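Local coordinates for hypothetical membrane protein (Corynebacterium glutamicum, PDB 6JSB) that binds heme b and probably passes it along the corynebacterial heme-uptake machinery, the chain being the HtaA-family part of a longer membrane protein, at residues A[155-160]-A[190-195]; A[161-166]-A[184-189]. All blocks are in the same frame, centred on the assembly; numbering follows the deposited sequence. Where two conformers were deposited one is given.

Overall arrangement
Both contacts join the same two antiparallel strands, 156-165 and 186-198, and interaction 2 is nested inside the chain loop that interaction 1 closes. Their centres lie about 18 Å apart, and the pairing runs on between them through the backbone of Val159 and Leu188 and through the hydroxyls of Thr160 and Thr187. Interaction 1, toward the outer end of the strands, is partly buried: three main-chain bonds and an apolar pair stand beside calcium ions held at the surface. Interaction 2 is largely buried nearer the middle of the chain, where a threonine hydroxyl reaches a main-chain carbonyl beside the Gly161-Ile186 bridge, on the side closer to the heme.

Interaction 1: residues A[155-160]-A[190-195]; sequences ENVTVT and LTNEVV. With CA (calcium ion), chain E; CA (calcium ion), chain D.
Val157 and Leu190 face each other as a hydrogen-bonded antiparallel pair: Val157 N gives a nearly straight bond (173°) to Leu190 O, and Leu190 N returns one of 2.8 Å to Val157 O. Their side chains emerge on the same buried face and meet at their bases, Val157 CB lying 4.1 Å from Leu190 CB. With CG1 anti to the backbone N (chi1 170°), Val157 sends its other methyl, CG2, obliquely across Asn192, 3.5 Å from the amide nitrogen ND2. That amide is held at both ends from outside the pair, OD1 by the hydroxyl of Thr8 and ND2 by the carbonyl of Gln154, which fixes its rotation beside the valine methyl.

Just before the strand, Glu155 O receives Asn192 N at 2.8 Å and is also approached by Thr191 CA at 3.2 Å in a CA-H...O contact. The Glu155 side chain extends from the pairing, CG being anti to the backbone N (chi1 -180°), although CB and CG still brush Asn192 O. Its carboxylate grips a calcium ion with both oxygens, OE1 at 2.5 Å and OE2 at 2.4 Å, and two waters join the coordination. OE2 also receives a weak hydrogen bond from Asn156 ND2. A second calcium ion is bound by the main-chain oxygen Thr158 O at 2.4 Å and by three waters.

The pairing is part of the curled antiparallel sheet of the HtaA-family domain, in which strand 186-198 lies between strands 156-165 and 2-14. Thr191 and Glu193 bond through their backbones to Thr9 and Thr7 of strand 2-14, and the side chain of Leu190 rests on Leu152 in the loop leading into strand 156-165.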
loop_
_atom_site.group_PDB
_atom_site.type_symbol
_atom_site.label_atom_id
_atom_site.label_comp_id
_atom_site.label_asym_id
_atom_site.label_seq_id
_atom_site.Cartn_x
_atom_site.Cartn_y
_atom_site.Cartn_z
ATOM N N GLU A 155 16.195 -6.652 18.876
ATOM C CA GLU A 155 14.919 -7.269 19.239
ATOM C C GLU A 155 13.735 -6.353 18.962
ATOM O O GLU A 155 12.676 -6.820 18.511
ATOM C CB GLU A 155 14.965 -7.672 20.709
ATOM C CG GLU A 155 13.691 -8.325 21.158
ATOM C CD GLU A 155 13.756 -8.842 22.607
ATOM O OE1 GLU A 155 14.341 -9.910 22.834
ATOM O OE2 GLU A 155 13.195 -8.167 23.494
ATOM N N ASN A 156 13.859 -5.061 19.269
ATOM C CA ASN A 156 12.716 -4.155 19.157
ATOM C C ASN A 156 13.118 -3.032 18.226
ATOM O O ASN A 156 14.102 -2.335 18.486
ATOM C CB ASN A 156 12.295 -3.613 20.517
ATOM C CG ASN A 156 12.017 -4.729 21.512
ATOM O OD1 ASN A 156 11.035 -5.452 21.363
ATOM N ND2 ASN A 156 12.905 -4.910 22.467
ATOM N N VAL A 157 12.417 -2.910 17.106
ATOM C CA VAL A 157 12.775 -1.965 16.058
ATOM C C VAL A 157 11.558 -1.082 15.798
ATOM O O VAL A 157 10.467 -1.601 15.542
ATOM C CB VAL A 157 13.191 -2.684 14.771
ATOM C CG1 VAL A 157 13.330 -1.660 13.590
ATOM C CG2 VAL A 157 14.542 -3.454 15.005
ATOM N N THR A 158 11.725 0.240 15.915
ATOM C CA THR A 158 10.701 1.194 15.435
ATOM C C THR A 158 11.450 2.183 14.552
ATOM O O THR A 158 12.234 2.980 15.068
ATOM C CB THR A 158 10.034 1.955 16.579
ATOM O OG1 THR A 158 9.402 1.033 17.487
ATOM C CG2 THR A 158 9.027 2.882 16.050
ATOM N N VAL A 159 11.243 2.123 13.235
ATOM C CA VAL A 159 12.021 2.933 12.293
ATOM C C VAL A 159 11.040 3.452 11.246
ATOM O O VAL A 159 10.203 2.682 10.763
ATOM C CB VAL A 159 13.138 2.099 11.611
ATOM C CG1 VAL A 159 13.786 2.889 10.476
ATOM C CG2 VAL A 159 14.175 1.648 12.618
ATOM N N THR A 160 11.164 4.743 10.855
ATOM C CA THR A 160 10.296 5.333 9.850
ATOM C C THR A 160 11.092 5.687 8.613
ATOM O O THR A 160 12.239 6.130 8.730
ATOM C CB THR A 160 9.621 6.584 10.428
ATOM O OG1 THR A 160 8.724 6.084 11.458
ATOM C CG2 THR A 160 8.816 7.269 9.372
ATOM N N LEU A 190 8.604 -3.539 14.742
ATOM C CA LEU A 190 8.966 -4.944 14.584
ATOM C C LEU A 190 9.451 -5.510 15.912
ATOM O O LEU A 190 10.143 -4.824 16.661
ATOM C CB LEU A 190 10.113 -5.119 13.575
ATOM C CG LEU A 190 9.879 -4.471 12.212
ATOM C CD1 LEU A 190 11.120 -4.674 11.331
ATOM C CD2 LEU A 190 8.567 -5.009 11.580
ATOM N N THR A 191 9.193 -6.799 16.134
ATOM C CA THR A 191 9.820 -7.572 17.203
ATOM C C THR A 191 10.568 -8.691 16.500
ATOM O O THR A 191 9.965 -9.439 15.729
ATOM C CB THR A 191 8.750 -8.119 18.159
ATOM O OG1 THR A 191 8.044 -7.014 18.739
ATOM C CG2 THR A 191 9.381 -8.974 19.274
ATOM N N ASN A 192 11.881 -8.809 16.752
ATOM C CA ASN A 192 12.732 -9.793 16.081
ATOM C C ASN A 192 13.219 -10.756 17.139
ATOM O O ASN A 192 14.002 -10.371 18.015
ATOM C CB ASN A 192 13.924 -9.135 15.381
ATOM C CG ASN A 192 13.485 -8.156 14.337
ATOM O OD1 ASN A 192 12.817 -8.553 13.361
ATOM N ND2 ASN A 192 13.834 -6.880 14.510
ATOM N N GLU A 193 12.773 -12.008 17.064
ATOM C CA GLU A 193 13.222 -13.038 18.016
ATOM C C GLU A 193 14.406 -13.753 17.381
ATOM O O GLU A 193 14.245 -14.429 16.360
ATOM C CB GLU A 193 12.091 -14.006 18.334
ATOM N N VAL A 194 15.599 -13.580 17.964
ATOM C CA VAL A 194 16.846 -14.074 17.388
ATOM C C VAL A 194 17.302 -15.268 18.202
ATOM O O VAL A 194 17.463 -15.164 19.424
ATOM C CB VAL A 194 17.932 -12.982 17.368
ATOM C CG1 VAL A 194 19.257 -13.565 16.888
ATOM C CG2 VAL A 194 17.468 -11.803 16.531
ATOM N N VAL A 195 17.484 -16.407 17.539
ATOM C CA VAL A 195 17.816 -17.667 18.199
ATOM C C VAL A 195 19.097 -18.190 17.570
ATOM O O VAL A 195 19.199 -18.258 16.340
ATOM C CB VAL A 195 16.666 -18.686 18.052
ATOM C CG1 VAL A 195 17.099 -20.082 18.511
ATOM C CG2 VAL A 195 15.409 -18.198 18.824
HETATM CA CA CA E . 13.991 -9.456 25.314
HETATM CA CA CA D . 13.166 4.959 15.950
HETATM O O HOH W 1 12.067 6.197 14.221
HETATM O O HOH W 2 14.675 5.037 14.086
HETATM O O HOH W 3 15.259 3.769 16.623
HETATM O O HOH W 4 16.310 -9.293 25.376
HETATM O O HOH W 5 14.524 -7.236 26.076
#

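Interaction 2: residues A[161-166]-A[184-189]; sequences GQTKLT and APITLN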
loop_
_atom_site.group_PDB
_atom_site.type_symbol
_atom_site.label_atom_id
_atom_site.label_comp_id
_atom_site.label_asym_id
_atom_site.label_seq_id
_atom_site.Cartn_x
_atom_site.Cartn_y
_atom_site.Cartn_z
ATOM N N GLY A 161 10.488 5.427 7.466
ATOM C CA GLY A 161 11.076 5.812 6.177
ATOM C C GLY A 161 10.190 6.719 5.342
ATOM O O GLY A 161 8.944 6.603 5.363
ATOM N N GLN A 162 10.825 7.700 4.671
ATOM C CA GLN A 162 10.137 8.532 3.680
ATOM C C GLN A 162 10.044 7.714 2.401
ATOM O O GLN A 162 10.981 6.972 2.075
ATOM C CB GLN A 162 10.888 9.854 3.394
ATOM C CG GLN A 162 10.724 10.929 4.501
ATOM C CD GLN A 162 11.494 12.207 4.227
ATOM O OE1 GLN A 162 11.087 13.039 3.390
ATOM N NE2 GLN A 162 12.623 12.372 4.911
ATOM N N THR A 163 8.943 7.878 1.656
ATOM C CA THR A 163 8.698 7.125 0.421
ATOM C C THR A 163 8.538 8.085 -0.747
ATOM O O THR A 163 7.999 9.185 -0.590
ATOM C CB THR A 163 7.424 6.304 0.521
ATOM O OG1 THR A 163 6.346 7.194 0.884
ATOM C CG2 THR A 163 7.540 5.256 1.696
ATOM N N LYS A 164 9.009 7.641 -1.928
ATOM C CA LYS A 164 8.869 8.404 -3.170
ATOM C C LYS A 164 8.429 7.463 -4.288
ATOM O O LYS A 164 9.003 6.403 -4.454
ATOM C CB LYS A 164 10.192 9.089 -3.550
ATOM C CG LYS A 164 10.474 10.311 -2.575
ATOM C CD LYS A 164 11.762 11.005 -2.994
ATOM C CE LYS A 164 11.970 12.351 -2.237
ATOM N NZ LYS A 164 11.556 12.287 -0.807
ATOM N N LEU A 165 7.437 7.888 -5.054
ATOM C CA LEU A 165 6.849 7.072 -6.117
ATOM C C LEU A 165 7.884 6.778 -7.195
ATOM O O LEU A 165 8.627 7.665 -7.638
ATOM C CB LEU A 165 5.689 7.860 -6.736
ATOM C CG LEU A 165 4.739 7.091 -7.658
ATOM C CD1 LEU A 165 3.909 6.099 -6.787
ATOM C CD2 LEU A 165 3.818 8.176 -8.315
ATOM N N THR A 166 7.878 5.534 -7.668
ATOM C CA THR A 166 8.713 5.161 -8.797
ATOM C C THR A 166 8.023 5.451 -10.138
ATOM O O THR A 166 6.813 5.730 -10.219
ATOM C CB THR A 166 9.020 3.662 -8.760
ATOM O OG1 THR A 166 7.781 2.957 -8.891
ATOM C CG2 THR A 166 9.731 3.221 -7.496
ATOM N N ALA A 184 2.964 8.563 1.538
ATOM C CA ALA A 184 2.943 8.566 3.006
ATOM C C ALA A 184 4.188 7.870 3.555
ATOM O O ALA A 184 4.674 6.906 2.988
ATOM C CB ALA A 184 1.705 7.788 3.528
ATOM N N PRO A 185 4.696 8.303 4.695
ATOM C CA PRO A 185 5.849 7.608 5.291
ATOM C C PRO A 185 5.419 6.250 5.832
ATOM O O PRO A 185 4.236 6.027 6.143
ATOM C CB PRO A 185 6.255 8.541 6.436
ATOM C CG PRO A 185 4.952 9.154 6.822
ATOM C CD PRO A 185 4.248 9.408 5.520
ATOM N N ILE A 186 6.381 5.304 5.922
ATOM C CA ILE A 186 6.080 3.953 6.421
ATOM C C ILE A 186 6.838 3.754 7.735
ATOM O O ILE A 186 8.022 4.069 7.825
ATOM C CB ILE A 186 6.411 2.859 5.379
ATOM C CG1 ILE A 186 6.149 1.449 5.927
ATOM C CG2 ILE A 186 7.918 2.927 4.864
ATOM C CD1 ILE A 186 5.814 0.425 4.766
ATOM N N THR A 187 6.148 3.304 8.782
ATOM C CA THR A 187 6.809 3.028 10.058
ATOM C C THR A 187 6.796 1.513 10.265
ATOM O O THR A 187 5.745 0.881 10.155
ATOM C CB THR A 187 6.103 3.706 11.242
ATOM O OG1 THR A 187 6.161 5.131 11.076
ATOM C CG2 THR A 187 6.839 3.370 12.511
ATOM N N LEU A 188 7.931 0.941 10.572
ATOM C CA LEU A 188 8.011 -0.494 10.867
ATOM C C LEU A 188 8.061 -0.633 12.372
ATOM O O LEU A 188 8.944 -0.032 12.998
ATOM C CB LEU A 188 9.258 -1.121 10.263
ATOM C CG LEU A 188 9.353 -0.968 8.753
ATOM C CD1 LEU A 188 10.744 -1.569 8.255
ATOM C CD2 LEU A 188 8.130 -1.704 8.161
ATOM N N ASN A 189 7.124 -1.402 12.949
ATOM C CA ASN A 189 7.071 -1.649 14.398
ATOM C C ASN A 189 7.355 -3.158 14.542
ATOM O O ASN A 189 6.442 -3.972 14.417
ATOM C CB ASN A 189 5.693 -1.320 14.970
ATOM C CG ASN A 189 5.201 0.092 14.572
ATOM O OD1 ASN A 189 5.690 1.077 15.118
ATOM N ND2 ASN A 189 4.216 0.168 13.650
#
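This is a buried antiparallel pairing of strands 156-165 and 186-198, nearer the middle of the chain than interaction 1. Gly161 and Ile186 form the bridge, a hydrogen-bonded pair with two main-chain links: Gly161 N to Ile186 O at 2.8 Å and Ile186 N to Gly161 O at 2.9 Å. The same carbonyl, Gly161 O, lies 3.5 Å from Pro185 CB.

Next to the bridge a side chain adds a bond of its own. The hydroxyl of Thr163, a residue that also pairs through its backbone with Leu183, donates to Ala184 O across 2.7 Å, arriving well above the carbonyl plane, 58° out of it. This reach depends on chi1 of 54°, which sets OG1 between the backbone N and the carbonyl carbon and puts the methyl CG2 anti to that carbon. Ala184 O also receives a weak bond from Trp14 NE1, so two donors serve this buried oxygen.

CG2 of Thr163 meets CG2 of Ile186 at 4.0 Å, the two side chains crossing at about a right angle. The longer branch of Ile186 starts anti to its own N (chi1 178°) and leads away from Thr163, leaving the shorter methyl to make the contact; the isoleucine side chain also packs on Trp14 of strand 2-14.

Strand 139-146 flanks strand 156-165 on its other edge, and Thr163 packs on Ala142 there. The arrangement is that of neighbouring strands in the large curled antiparallel sheet of this HtaA-family domain. The side chain of Ala184 lies about 9 Å from those of Ser19 and Tyr177, which bind heme b, placing the pairing near the heme site.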